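PDB 1F8F: benzyl alcohol dehydrogenase, which oxidises benzyl alcohol and probably related aromatic alcohols to the corresponding aldehydes, using NAD as hydride acceptor and zinc as the metal. Local coordinates for residues V34-A40 / S68-I74; V88-G92 / F139-S143; I217-V221 / I251-T255; G257-A262 / D277-I281; E166-L171 / F339-F345. All blocks are in the same frame, centred on the assembly; numbering follows the deposited sequence.

Interaction 1 (V34-A40 / S68-I74)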
# COMPACT_ATOMS: atom_id res chain seq x y z
N VAL A 34 -31.33 3.01 -18.42
CA VAL A 34 -32.19 1.97 -17.88
C VAL A 34 -33.52 2.49 -17.29
O VAL A 34 -33.46 3.51 -16.61
CB VAL A 34 -31.58 1.20 -16.72
CG1 VAL A 34 -32.03 -0.25 -16.74
CG2 VAL A 34 -30.07 1.29 -16.67
N LEU A 35 -34.68 1.87 -17.58
CA LEU A 35 -35.99 2.28 -17.08
C LEU A 35 -36.37 1.39 -15.89
O LEU A 35 -36.47 0.17 -16.10
CB LEU A 35 -37.18 2.08 -18.03
CG LEU A 35 -38.46 2.81 -17.56
CD1 LEU A 35 -38.23 4.30 -17.45
CD2 LEU A 35 -39.60 2.50 -18.50
N VAL A 36 -36.50 2.00 -14.71
CA VAL A 36 -36.69 1.13 -13.53
C VAL A 36 -38.06 1.26 -12.87
O VAL A 36 -38.46 2.40 -12.60
CB VAL A 36 -35.65 1.53 -12.43
CG1 VAL A 36 -35.77 0.68 -11.19
CG2 VAL A 36 -34.22 1.34 -12.96
N LYS A 37 -38.68 0.16 -12.47
CA LYS A 37 -39.98 0.33 -11.74
C LYS A 37 -39.60 0.39 -10.25
O LYS A 37 -39.11 -0.64 -9.76
CB LYS A 37 -40.98 -0.78 -12.04
CG LYS A 37 -42.01 -1.04 -10.96
CD LYS A 37 -43.20 -1.88 -11.22
CE LYS A 37 -43.21 -3.27 -10.61
NZ LYS A 37 -44.59 -3.61 -10.07
N VAL A 38 -39.75 1.53 -9.58
CA VAL A 38 -39.33 1.63 -8.19
C VAL A 38 -40.22 0.94 -7.14
O VAL A 38 -41.42 1.23 -7.02
CB VAL A 38 -39.19 3.13 -7.87
CG1 VAL A 38 -38.78 3.42 -6.43
CG2 VAL A 38 -38.24 3.83 -8.85
N VAL A 39 -39.65 0.08 -6.29
CA VAL A 39 -40.37 -0.57 -5.19
C VAL A 39 -40.31 0.31 -3.94
O VAL A 39 -41.35 0.63 -3.34
CB VAL A 39 -39.85 -1.98 -4.94
CG1 VAL A 39 -40.46 -2.68 -3.72
CG2 VAL A 39 -40.11 -2.90 -6.15
N ALA A 40 -39.09 0.83 -3.60
CA ALA A 40 -38.93 1.72 -2.46
C ALA A 40 -37.61 2.50 -2.50
O ALA A 40 -36.64 2.09 -3.12
CB ALA A 40 -39.08 0.93 -1.14
N SER A 68 -34.55 1.48 -5.12
CA SER A 68 -34.45 0.08 -5.46
C SER A 68 -35.74 -0.23 -6.26
O SER A 68 -36.77 0.46 -6.03
CB SER A 68 -34.20 -0.82 -4.30
OG SER A 68 -35.19 -0.84 -3.30
N GLY A 69 -35.63 -1.18 -7.18
CA GLY A 69 -36.75 -1.48 -8.05
C GLY A 69 -36.46 -2.68 -8.97
O GLY A 69 -35.66 -3.56 -8.69
N ILE A 70 -37.20 -2.76 -10.06
CA ILE A 70 -37.20 -3.84 -11.05
C ILE A 70 -37.04 -3.24 -12.45
O ILE A 70 -37.67 -2.25 -12.83
CB ILE A 70 -38.55 -4.60 -11.06
CG1 ILE A 70 -38.93 -5.09 -9.65
CG2 ILE A 70 -38.56 -5.82 -11.97
CD1 ILE A 70 -40.33 -5.65 -9.54
N ILE A 71 -36.13 -3.83 -13.21
CA ILE A 71 -35.97 -3.31 -14.58
C ILE A 71 -37.17 -3.68 -15.45
O ILE A 71 -37.48 -4.83 -15.65
CB ILE A 71 -34.67 -3.78 -15.23
CG1 ILE A 71 -33.44 -3.21 -14.49
CG2 ILE A 71 -34.65 -3.30 -16.68
CD1 ILE A 71 -32.15 -3.89 -14.87
N GLU A 72 -37.71 -2.70 -16.10
CA GLU A 72 -38.83 -2.55 -16.97
C GLU A 72 -38.49 -2.30 -18.44
O GLU A 72 -39.35 -2.38 -19.32
CB GLU A 72 -39.55 -1.26 -16.49
CG GLU A 72 -40.70 -0.74 -17.28
CD GLU A 72 -42.07 -1.34 -17.09
OE1 GLU A 72 -42.42 -2.04 -16.11
OE2 GLU A 72 -42.88 -1.06 -18.00
N ALA A 73 -37.28 -1.84 -18.70
CA ALA A 73 -36.79 -1.55 -20.03
C ALA A 73 -35.31 -1.10 -20.01
O ALA A 73 -34.92 -0.31 -19.15
CB ALA A 73 -37.65 -0.50 -20.72
N ILE A 74 -34.52 -1.66 -20.92
CA ILE A 74 -33.11 -1.35 -21.06
C ILE A 74 -32.86 -0.64 -22.38
O ILE A 74 -33.66 -0.85 -23.27
CB ILE A 74 -32.23 -2.62 -21.11
CG1 ILE A 74 -32.75 -3.57 -22.19
CG2 ILE A 74 -32.16 -3.27 -19.74
CD1 ILE A 74 -31.93 -4.84 -22.29
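Leu-35 with Ala-73 and Lys-37 with Ile-70 form hydrogen-bonded pairs in an antiparallel ladder of the GroES-like domain, joining strands 33-42 and 66-74 and interrupted by two classic beta bulges. Backbone hydrogen bonds run along the ladder. Leu-35 N reaches Ala-73 O at 2.7 Å, and Lys-37 N reaches Ile-70 O at 2.6 Å in an almost straight bond of 176°. At one bulge Leu-35 O takes the N-H of Glu-72 at 3.1 Å and, weakly, that of Ala-73. At the other, Ser-68 O accepts from Val-39 N at 2.9 Å and weakly from Ala-40 N, while the Ser-68 hydroxyl makes a hydrogen bond to Ile-165 O. Gly-69, lacking a side chain, lets its CA come within 4.0 Å of Val-38 CA.

Side chains pack on both faces of the ladder. Glu-72 runs beside Leu-35 and points the same way; its CG, anti to the backbone N (chi1 174°), lies 3.6 Å from Leu-35 CD2, while OE1 goes on to a weak bond with Tyr-148. Val-34, Val-36 and Ile-71 share the other face, where Val-87 covers the last two, and Val-34 CG1 rests 4.0 Å from Ile-71 CG1.

Interaction 2 (V88-G92 / F139-S143)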
# COMPACT_ATOMS: atom_id res chain seq x y z
N VAL A 88 -30.26 -1.83 -7.35
CA VAL A 88 -30.02 -0.73 -6.39
C VAL A 88 -29.44 0.45 -7.16
O VAL A 88 -28.60 0.22 -8.05
CB VAL A 88 -29.13 -1.24 -5.24
CG1 VAL A 88 -28.68 -0.02 -4.42
CG2 VAL A 88 -29.88 -2.20 -4.31
N LEU A 89 -29.88 1.66 -7.15
CA LEU A 89 -29.44 2.79 -7.94
C LEU A 89 -28.56 3.65 -7.02
O LEU A 89 -28.98 4.19 -6.01
CB LEU A 89 -30.63 3.70 -8.25
CG LEU A 89 -31.87 3.02 -8.80
CD1 LEU A 89 -32.81 4.06 -9.43
CD2 LEU A 89 -31.50 2.01 -9.91
N SER A 90 -27.30 3.72 -7.38
CA SER A 90 -26.22 4.36 -6.68
C SER A 90 -25.98 5.74 -7.27
O SER A 90 -26.76 6.16 -8.13
CB SER A 90 -24.95 3.50 -6.78
OG SER A 90 -23.89 3.87 -5.93
N TYR A 91 -24.97 6.48 -6.83
CA TYR A 91 -24.69 7.79 -7.36
C TYR A 91 -24.26 7.73 -8.84
O TYR A 91 -24.12 6.72 -9.49
CB TYR A 91 -23.64 8.53 -6.56
CG TYR A 91 -22.31 7.78 -6.44
CD1 TYR A 91 -21.26 8.03 -7.33
CD2 TYR A 91 -22.09 6.89 -5.40
CE1 TYR A 91 -20.05 7.34 -7.24
CE2 TYR A 91 -20.90 6.20 -5.27
CZ TYR A 91 -19.88 6.47 -6.17
OH TYR A 91 -18.70 5.77 -6.05
N GLY A 92 -24.06 8.91 -9.41
CA GLY A 92 -23.73 9.25 -10.76
C GLY A 92 -22.30 9.57 -11.12
O GLY A 92 -21.63 10.48 -10.65
N PHE A 139 -31.34 13.67 -10.50
CA PHE A 139 -30.75 13.96 -9.20
C PHE A 139 -30.05 12.71 -8.66
O PHE A 139 -30.62 11.65 -8.47
CB PHE A 139 -31.84 14.46 -8.24
CG PHE A 139 -31.32 14.73 -6.85
CD1 PHE A 139 -30.36 15.69 -6.64
CD2 PHE A 139 -31.82 14.02 -5.75
CE1 PHE A 139 -29.91 15.99 -5.40
CE2 PHE A 139 -31.33 14.31 -4.49
CZ PHE A 139 -30.37 15.29 -4.31
N PHE A 140 -28.74 12.81 -8.52
CA PHE A 140 -27.84 11.72 -8.22
C PHE A 140 -28.06 10.69 -9.34
O PHE A 140 -28.11 9.50 -9.09
CB PHE A 140 -28.04 11.12 -6.83
CG PHE A 140 -27.36 11.85 -5.69
CD1 PHE A 140 -27.65 13.11 -5.24
CD2 PHE A 140 -26.33 11.11 -5.07
CE1 PHE A 140 -26.95 13.65 -4.19
CE2 PHE A 140 -25.62 11.64 -4.01
CZ PHE A 140 -25.93 12.92 -3.56
N ALA A 141 -28.35 11.14 -10.57
CA ALA A 141 -28.65 10.32 -11.73
C ALA A 141 -29.78 9.32 -11.56
O ALA A 141 -29.79 8.23 -12.17
CB ALA A 141 -27.37 9.59 -12.20
N GLN A 142 -30.81 9.69 -10.76
CA GLN A 142 -31.95 8.80 -10.58
C GLN A 142 -33.25 9.55 -10.30
O GLN A 142 -34.29 9.15 -10.85
CB GLN A 142 -31.67 7.77 -9.49
CG GLN A 142 -31.42 8.31 -8.07
CD GLN A 142 -31.00 7.10 -7.27
OE1 GLN A 142 -31.72 6.34 -6.61
NE2 GLN A 142 -29.67 6.90 -7.32
N SER A 143 -33.21 10.53 -9.42
CA SER A 143 -34.47 11.25 -9.07
C SER A 143 -35.47 10.19 -8.61
O SER A 143 -36.46 10.02 -9.27
CB SER A 143 -34.94 11.99 -10.32
OG SER A 143 -34.57 13.36 -10.29
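Gln-142 lays its side-chain amide against Leu-89, and this is the tight part of a buried meeting between the end of strand 86-89 and the loop leading to strand 148-152. Gln-142 NE2 donates to Leu-89 O at 3.1 Å with an angle of 160°; the acceptor lies near the amide plane, but the donor stands above the carbonyl plane instead of on a lone pair. The first torsion (chi1 62°) turns CG back, and the extended remainder carries the amide across Leu-89, bringing OE1 within 3.3 Å of Leu-89 CB. Ser-144 OG and Gly-67 N both bond to OE1, so the amide is gripped at both ends and its rotation should be fixed.

Toward Gly-92 the contact loosens into single van der Waals touches. Tyr-91 CB comes 4.0 Å from Phe-140 CD2, approaching the ring obliquely, and Ala-141 CB, in the more accessible part of the loop, lies 3.9 Å from Gly-92 CA. The Phe-140 ring stacks on His-65, a ligand of one zinc, and lies beside a bound ethanol, consistent with a place in the substrate pocket. Strand 156-159 continues the sheet beside strand 86-89, while Pro-321 of helix 321-333 packs on Ser-90 and Tyr-91.

Interaction 3 (I217-V221 / I251-T255)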
# COMPACT_ATOMS: atom_id res chain seq x y z
N ILE A 217 -11.78 -2.68 19.97
CA ILE A 217 -12.42 -1.59 20.69
C ILE A 217 -13.26 -0.75 19.72
O ILE A 217 -12.79 -0.18 18.71
CB ILE A 217 -11.35 -0.76 21.41
CG1 ILE A 217 -10.73 -1.41 22.67
CG2 ILE A 217 -11.93 0.58 21.82
CD1 ILE A 217 -9.51 -0.66 23.20
N ILE A 218 -14.57 -0.65 19.94
CA ILE A 218 -15.52 0.02 19.04
C ILE A 218 -16.41 0.99 19.82
O ILE A 218 -17.30 0.63 20.60
CB ILE A 218 -16.35 -1.04 18.29
CG1 ILE A 218 -15.46 -2.02 17.50
CG2 ILE A 218 -17.30 -0.38 17.31
CD1 ILE A 218 -16.13 -3.17 16.78
N ILE A 219 -16.17 2.28 19.57
CA ILE A 219 -16.73 3.37 20.31
C ILE A 219 -17.71 4.19 19.50
O ILE A 219 -17.52 4.32 18.29
CB ILE A 219 -15.60 4.27 20.87
CG1 ILE A 219 -14.58 3.50 21.72
CG2 ILE A 219 -16.17 5.44 21.60
CD1 ILE A 219 -13.38 4.31 22.21
N ALA A 220 -18.76 4.67 20.19
CA ALA A 220 -19.72 5.56 19.55
C ALA A 220 -20.01 6.77 20.45
O ALA A 220 -20.24 6.55 21.63
CB ALA A 220 -21.00 4.81 19.21
N VAL A 221 -19.94 7.98 19.92
CA VAL A 221 -20.15 9.26 20.56
C VAL A 221 -21.34 10.00 19.92
O VAL A 221 -21.50 9.99 18.70
CB VAL A 221 -18.91 10.17 20.39
CG1 VAL A 221 -19.00 11.50 21.12
CG2 VAL A 221 -17.60 9.46 20.79
N ILE A 251 -12.10 8.90 25.34
CA ILE A 251 -11.44 8.09 24.29
C ILE A 251 -10.00 7.85 24.65
O ILE A 251 -9.58 6.70 24.53
CB ILE A 251 -11.55 8.73 22.88
CG1 ILE A 251 -12.99 8.88 22.48
CG2 ILE A 251 -10.78 7.88 21.85
CD1 ILE A 251 -13.46 9.69 21.34
N LYS A 252 -9.18 8.80 25.11
CA LYS A 252 -7.77 8.53 25.40
C LYS A 252 -7.54 7.53 26.52
O LYS A 252 -6.65 6.63 26.42
CB LYS A 252 -7.05 9.85 25.71
CG LYS A 252 -6.38 10.54 24.52
CD LYS A 252 -6.16 12.01 24.84
CE LYS A 252 -5.60 12.78 23.67
NZ LYS A 252 -4.12 12.98 23.73
N GLU A 253 -8.38 7.63 27.59
CA GLU A 253 -8.20 6.63 28.69
C GLU A 253 -8.62 5.24 28.26
O GLU A 253 -7.96 4.25 28.61
CB GLU A 253 -8.84 7.10 29.99
CG GLU A 253 -10.34 7.31 30.04
CD GLU A 253 -10.93 8.37 30.96
OE1 GLU A 253 -10.24 9.11 31.69
OE2 GLU A 253 -12.19 8.56 31.06
N ILE A 254 -9.71 5.08 27.52
CA ILE A 254 -10.21 3.79 27.05
C ILE A 254 -9.20 3.10 26.12
O ILE A 254 -9.06 1.86 26.20
CB ILE A 254 -11.52 4.01 26.25
CG1 ILE A 254 -12.67 4.43 27.21
CG2 ILE A 254 -12.01 2.82 25.43
CD1 ILE A 254 -13.97 4.88 26.51
N THR A 255 -8.50 3.82 25.24
CA THR A 255 -7.59 3.23 24.28
C THR A 255 -6.12 3.35 24.65
O THR A 255 -5.19 3.08 23.89
CB THR A 255 -7.71 3.88 22.88
OG1 THR A 255 -7.45 5.30 22.94
CG2 THR A 255 -9.13 3.77 22.35
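Helix 247-254 packs on strand 217-222 of the parallel sheet in the coenzyme-binding Rossmann fold, and the meeting centres on Ile-219 and Ile-254. These two side chains reach toward each other tip to tip, Ile-219 CD1 standing 3.8 Å from Ile-254 CG2. On Ile-219, CG1 lies anti to the carbonyl carbon (chi1 -56°), which sends the longer branch out to the helix; its CD1 also comes 4.4 Å from Ile-251 CG2 and so spans one helical turn.

Strand alternation sets the rest of the pattern. Ile-217, Ile-219 and Val-221 turn their side chains to the helix, whereas Ile-218 packs on Leu-207 of helix 201-213. At the start of the segment, Ile-217 CG2 touches Ile-254 CG2 at 4.2 Å, and Ile-217 CD1 lies 3.9 Å from Ile-254 O. Ile-217 CG2 also meets Thr-255 CG2 at 4.3 Å, where the chain leaves the helix. The methyl side of Thr-255 thus joins the apolar layer, while its OG1 is bonded to Gly-258 N.

Neighbouring strands complete this hydrophobic layer: Val-195 of strand 193-197 touches Ile-219 and Val-221, and Ile-240 of strand 238-241 touches Ile-219 and Ile-251. The side chain of Val-221 comes within about 5 Å of the bound NAD, so this end of the layer lies close to the coenzyme. Here the Val-221 and Ile-251 side chains cross at about a right angle, with Val-221 CG2 4.2 Å from Ile-251 CD1.

Interaction 4 (G257-A262 / D277-I281)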
# COMPACT_ATOMS: atom_id res chain seq x y z
N GLY A 257 -4.11 6.06 25.31
CA GLY A 257 -3.33 6.98 24.48
C GLY A 257 -4.01 7.60 23.25
O GLY A 257 -3.54 8.65 22.73
N GLY A 258 -5.11 7.05 22.74
CA GLY A 258 -5.74 7.70 21.56
C GLY A 258 -6.24 6.64 20.61
O GLY A 258 -5.59 5.61 20.58
N VAL A 259 -7.25 6.75 19.79
CA VAL A 259 -7.77 5.71 18.92
C VAL A 259 -7.00 5.54 17.62
O VAL A 259 -6.33 6.50 17.14
CB VAL A 259 -9.27 6.15 18.77
CG1 VAL A 259 -9.45 7.28 17.76
CG2 VAL A 259 -10.17 4.99 18.31
N ASN A 260 -6.91 4.34 17.03
CA ASN A 260 -6.17 4.09 15.80
C ASN A 260 -6.87 4.62 14.56
O ASN A 260 -6.27 5.13 13.61
CB ASN A 260 -5.93 2.61 15.59
CG ASN A 260 -5.12 1.90 16.65
OD1 ASN A 260 -5.60 0.82 17.02
ND2 ASN A 260 -3.96 2.41 17.13
N PHE A 261 -8.22 4.48 14.56
CA PHE A 261 -9.03 4.88 13.44
C PHE A 261 -10.29 5.67 13.80
O PHE A 261 -10.92 5.32 14.78
CB PHE A 261 -9.47 3.65 12.62
CG PHE A 261 -8.37 2.82 12.04
CD1 PHE A 261 -7.82 3.08 10.80
CD2 PHE A 261 -7.85 1.74 12.75
CE1 PHE A 261 -6.75 2.31 10.28
CE2 PHE A 261 -6.83 0.96 12.27
CZ PHE A 261 -6.29 1.24 11.02
N ALA A 262 -10.65 6.72 13.01
CA ALA A 262 -11.88 7.42 13.32
C ALA A 262 -12.70 7.93 12.16
O ALA A 262 -12.21 8.16 11.06
CB ALA A 262 -11.53 8.56 14.28
N ASP A 277 -7.79 15.55 17.75
CA ASP A 277 -7.13 15.44 19.05
C ASP A 277 -7.20 14.07 19.70
O ASP A 277 -6.33 13.70 20.50
CB ASP A 277 -7.76 16.40 20.09
CG ASP A 277 -7.62 17.85 19.75
OD1 ASP A 277 -6.84 18.24 18.87
OD2 ASP A 277 -8.27 18.76 20.29
N ALA A 278 -8.27 13.30 19.53
CA ALA A 278 -8.38 12.00 20.21
C ALA A 278 -7.69 10.85 19.51
O ALA A 278 -7.71 9.70 19.97
CB ALA A 278 -9.86 11.64 20.39
N LEU A 279 -7.11 11.03 18.35
CA LEU A 279 -6.33 10.02 17.64
C LEU A 279 -5.07 9.76 18.47
O LEU A 279 -4.53 10.68 19.12
CB LEU A 279 -6.00 10.58 16.28
CG LEU A 279 -7.12 10.80 15.28
CD1 LEU A 279 -6.55 11.40 14.00
CD2 LEU A 279 -7.88 9.52 14.98
N GLY A 280 -4.53 8.54 18.42
CA GLY A 280 -3.28 8.19 19.08
C GLY A 280 -2.13 8.31 18.06
O GLY A 280 -2.41 8.82 16.94
N ILE A 281 -0.91 7.97 18.41
CA ILE A 281 0.21 8.06 17.46
C ILE A 281 -0.12 7.35 16.15
O ILE A 281 -0.62 6.21 16.17
CB ILE A 281 1.51 7.47 18.02
CG1 ILE A 281 1.95 8.31 19.24
CG2 ILE A 281 2.71 7.35 17.07
CD1 ILE A 281 2.81 7.47 20.21
O HOH W 1 -2.77 4.34 15.02
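Peptide planes are the flat groups that meet here: Val-259 N approaches Ala-278 O within the plane of that carbonyl, at 3.0 Å, whereas Gly-280 N comes to Val-259 O at 3.0 Å from 30° out of the carbonyl plane. These two hydrogen bonds make a parallel bridge between Val-259 and Leu-279, at the base of the Rossmann-fold beta-alpha-beta unit in which helix 269-277 links strands 259-264 and 283-287.

Backbone contact is very close beside the bridge, for the CA atoms of Gly-258 and Gly-280 lie 3.5 Å apart, and Gly-258 CA is 3.2 Å from Ala-278 O. Neither residue has a side chain to hold the chains apart, and Gly-257 and Gly-258 both adopt backbone angles with large positive phi.

Leu-279 supplies the apolar part. Its CD2 branch lies 3.9 Å from Val-259 CG1 and 3.8 Å from Ala-262 CB, tying the bridge to the next part of the strand. On Val-259 a first torsion of 79° places CG1 between the backbone N and the carbonyl carbon, facing Leu-279. Ile-251 of helix 247-254 and Val-195 pack against Val-259 as well.

At the surface, Ile-281 packs on Gln-99 of the second subunit. Within the chain, a water accepts from Asn-260 ND2 at 3.1 Å and donates to Ile-281 O, also at 3.1 Å.

Interaction 5 (E166-L171 / F339-F345)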
# COMPACT_ATOMS: atom_id res chain seq x y z
N GLU A 166 -37.30 -4.02 -1.24
CA GLU A 166 -37.64 -2.73 -0.63
C GLU A 166 -36.67 -2.20 0.42
O GLU A 166 -36.45 -1.02 0.61
CB GLU A 166 -39.06 -2.73 -0.05
CG GLU A 166 -39.26 -3.76 1.03
CD GLU A 166 -39.89 -5.04 0.55
OE1 GLU A 166 -39.54 -5.58 -0.56
OE2 GLU A 166 -40.75 -5.60 1.27
N LEU A 167 -35.97 -3.15 1.04
CA LEU A 167 -34.93 -2.90 2.03
C LEU A 167 -33.57 -2.50 1.51
O LEU A 167 -32.77 -1.99 2.31
CB LEU A 167 -34.85 -4.28 2.72
CG LEU A 167 -34.30 -4.52 4.08
CD1 LEU A 167 -34.72 -3.49 5.12
CD2 LEU A 167 -34.71 -5.91 4.59
N LEU A 168 -33.20 -2.66 0.22
CA LEU A 168 -31.85 -2.34 -0.27
C LEU A 168 -31.49 -1.02 -0.88
O LEU A 168 -30.29 -0.66 -1.00
CB LEU A 168 -31.45 -3.39 -1.34
CG LEU A 168 -31.57 -4.84 -0.86
CD1 LEU A 168 -31.10 -5.72 -2.01
CD2 LEU A 168 -30.73 -5.14 0.39
N GLY A 169 -32.45 -0.14 -1.22
CA GLY A 169 -32.15 1.20 -1.69
C GLY A 169 -31.06 1.94 -0.94
O GLY A 169 -30.14 2.60 -1.50
N PRO A 170 -31.15 2.03 0.38
CA PRO A 170 -30.20 2.76 1.22
C PRO A 170 -28.76 2.36 1.04
O PRO A 170 -27.81 3.13 1.27
CB PRO A 170 -30.71 2.46 2.65
CG PRO A 170 -32.20 2.32 2.43
CD PRO A 170 -32.26 1.45 1.19
N LEU A 171 -28.48 1.17 0.51
CA LEU A 171 -27.14 0.73 0.19
C LEU A 171 -26.57 1.62 -0.91
O LEU A 171 -25.34 1.71 -1.04
CB LEU A 171 -27.03 -0.75 -0.21
CG LEU A 171 -27.40 -1.83 0.82
CD1 LEU A 171 -27.47 -3.20 0.15
CD2 LEU A 171 -26.41 -1.89 1.92
N PHE A 339 -27.78 -4.28 8.90
CA PHE A 339 -28.17 -2.90 8.66
C PHE A 339 -29.69 -2.76 8.65
O PHE A 339 -30.13 -1.64 8.83
CB PHE A 339 -27.62 -2.27 7.35
CG PHE A 339 -28.37 -2.76 6.14
CD1 PHE A 339 -28.09 -4.03 5.63
CD2 PHE A 339 -29.37 -2.02 5.55
CE1 PHE A 339 -28.75 -4.56 4.54
CE2 PHE A 339 -30.08 -2.54 4.48
CZ PHE A 339 -29.75 -3.79 3.96
N ASP A 340 -30.47 -3.82 8.44
CA ASP A 340 -31.91 -3.77 8.57
C ASP A 340 -32.37 -3.25 9.94
O ASP A 340 -33.52 -2.85 10.11
CB ASP A 340 -32.59 -5.11 8.33
CG ASP A 340 -32.26 -6.24 9.25
OD1 ASP A 340 -31.22 -6.30 9.93
OD2 ASP A 340 -33.12 -7.14 9.36
N GLN A 341 -31.54 -3.24 10.97
CA GLN A 341 -31.94 -2.68 12.26
C GLN A 341 -31.97 -1.16 12.30
O GLN A 341 -32.47 -0.69 13.31
CB GLN A 341 -31.12 -3.18 13.45
CG GLN A 341 -31.04 -4.69 13.32
CD GLN A 341 -31.38 -5.49 14.52
OE1 GLN A 341 -32.52 -5.34 15.02
NE2 GLN A 341 -30.37 -6.31 14.88
N LEU A 342 -31.53 -0.45 11.26
CA LEU A 342 -31.64 1.02 11.29
C LEU A 342 -32.93 1.49 10.61
O LEU A 342 -33.21 2.71 10.47
CB LEU A 342 -30.42 1.56 10.52
CG LEU A 342 -29.07 0.94 10.85
CD1 LEU A 342 -27.92 1.50 9.99
CD2 LEU A 342 -28.68 1.15 12.31
N VAL A 343 -33.71 0.57 10.05
CA VAL A 343 -34.82 0.94 9.19
C VAL A 343 -36.24 1.03 9.68
O VAL A 343 -36.62 0.07 10.36
CB VAL A 343 -34.74 -0.06 7.98
CG1 VAL A 343 -35.93 -0.13 7.09
CG2 VAL A 343 -33.51 0.43 7.14
N LYS A 344 -36.99 2.05 9.21
CA LYS A 344 -38.43 2.09 9.47
C LYS A 344 -39.20 2.52 8.20
O LYS A 344 -38.85 3.50 7.53
CB LYS A 344 -38.78 3.01 10.64
CG LYS A 344 -40.26 3.16 10.96
CD LYS A 344 -40.54 4.31 11.92
CE LYS A 344 -41.90 4.33 12.59
NZ LYS A 344 -43.01 4.55 11.61
N PHE A 345 -40.21 1.78 7.78
CA PHE A 345 -40.99 2.02 6.58
C PHE A 345 -42.14 3.01 6.71
O PHE A 345 -42.84 3.01 7.72
CB PHE A 345 -41.55 0.69 6.08
CG PHE A 345 -40.58 -0.31 5.55
CD1 PHE A 345 -39.96 -0.16 4.32
CD2 PHE A 345 -40.31 -1.49 6.26
CE1 PHE A 345 -39.07 -1.10 3.82
CE2 PHE A 345 -39.42 -2.44 5.77
CZ PHE A 345 -38.79 -2.24 4.54
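Phe-339 and Leu-167 meet in an apolar contact between loop 166-171, whose residues have helical backbone angles, and the 3-10 segment 339-342 with the strand that follows. This is where the chain, having left the Rossmann fold, returns to the sheet of the catalytic domain.

The aromatic part is built round Phe-339. Leu-171 CD2 sits over the centre of one ring face, 4.3 Å above its plane. At the edge, in the ring plane, CE2 lies 3.5 Å from Leu-167 O, an approach that would set the positive rim of the ring against the carbonyl oxygen. Leu-168 crosses Phe-339 at about a right angle and brings CD2 to the same rim, 3.9 Å from CZ. With CG of Phe-339 between its backbone N and carbonyl carbon (chi1 76°), the CE2-CZ rim is directed at Leu-167 and Leu-168, and one face at Leu-171. Tyr-332 of helix 321-333 adds an edge-to-face contact.

Aliphatic packing gathers at one methyl of Leu-167. Its CD1 touches Val-343 CG1 at 4.1 Å, Asp-340 CB at 4.2 Å and Phe-345 CZ at 4.3 Å, so a single branch joins the 3-10 segment to the strand. Ile-367 of the parallel neighbour, strand 365-369, lies against Val-343 and Phe-345.

The remaining contact belongs to the aliphatic part of Glu-166. Lys-369 makes a cation-pi contact with the Phe-345 ring, which Glu-166 crosses at about a right angle. The carboxylate and ring planes are 59° apart, and the touching atoms are Glu-166 CG and Phe-345 CZ, separated by 3.9 Å.

How the interactions relate
Interactions 1, 2 and 5 form one continuous region of the catalytic domain. Val-36 CG2 meets Leu-89 CD2 at 4.1 Å between interactions 1 and 2, and Val-88 CG2 touches Leu-168 CB at 3.6 Å between 2 and 5; Ala-40 and Ser-68 pack on loop 166-171, joining 1 to 5. Interactions 3 and 4, their centres 9 Å apart, share the Rossmann domain, where Lys-252 O and Gly-257 N, 2.8 Å apart, probably form a hydrogen bond. The centres of 1 and 4 are 44 Å apart. Between the two regions lie the zinc ligated by Cys-44, His-65 and Cys-173, which interaction 2 approaches through Phe-140, and the NAD, which interaction 3 approaches through Val-221.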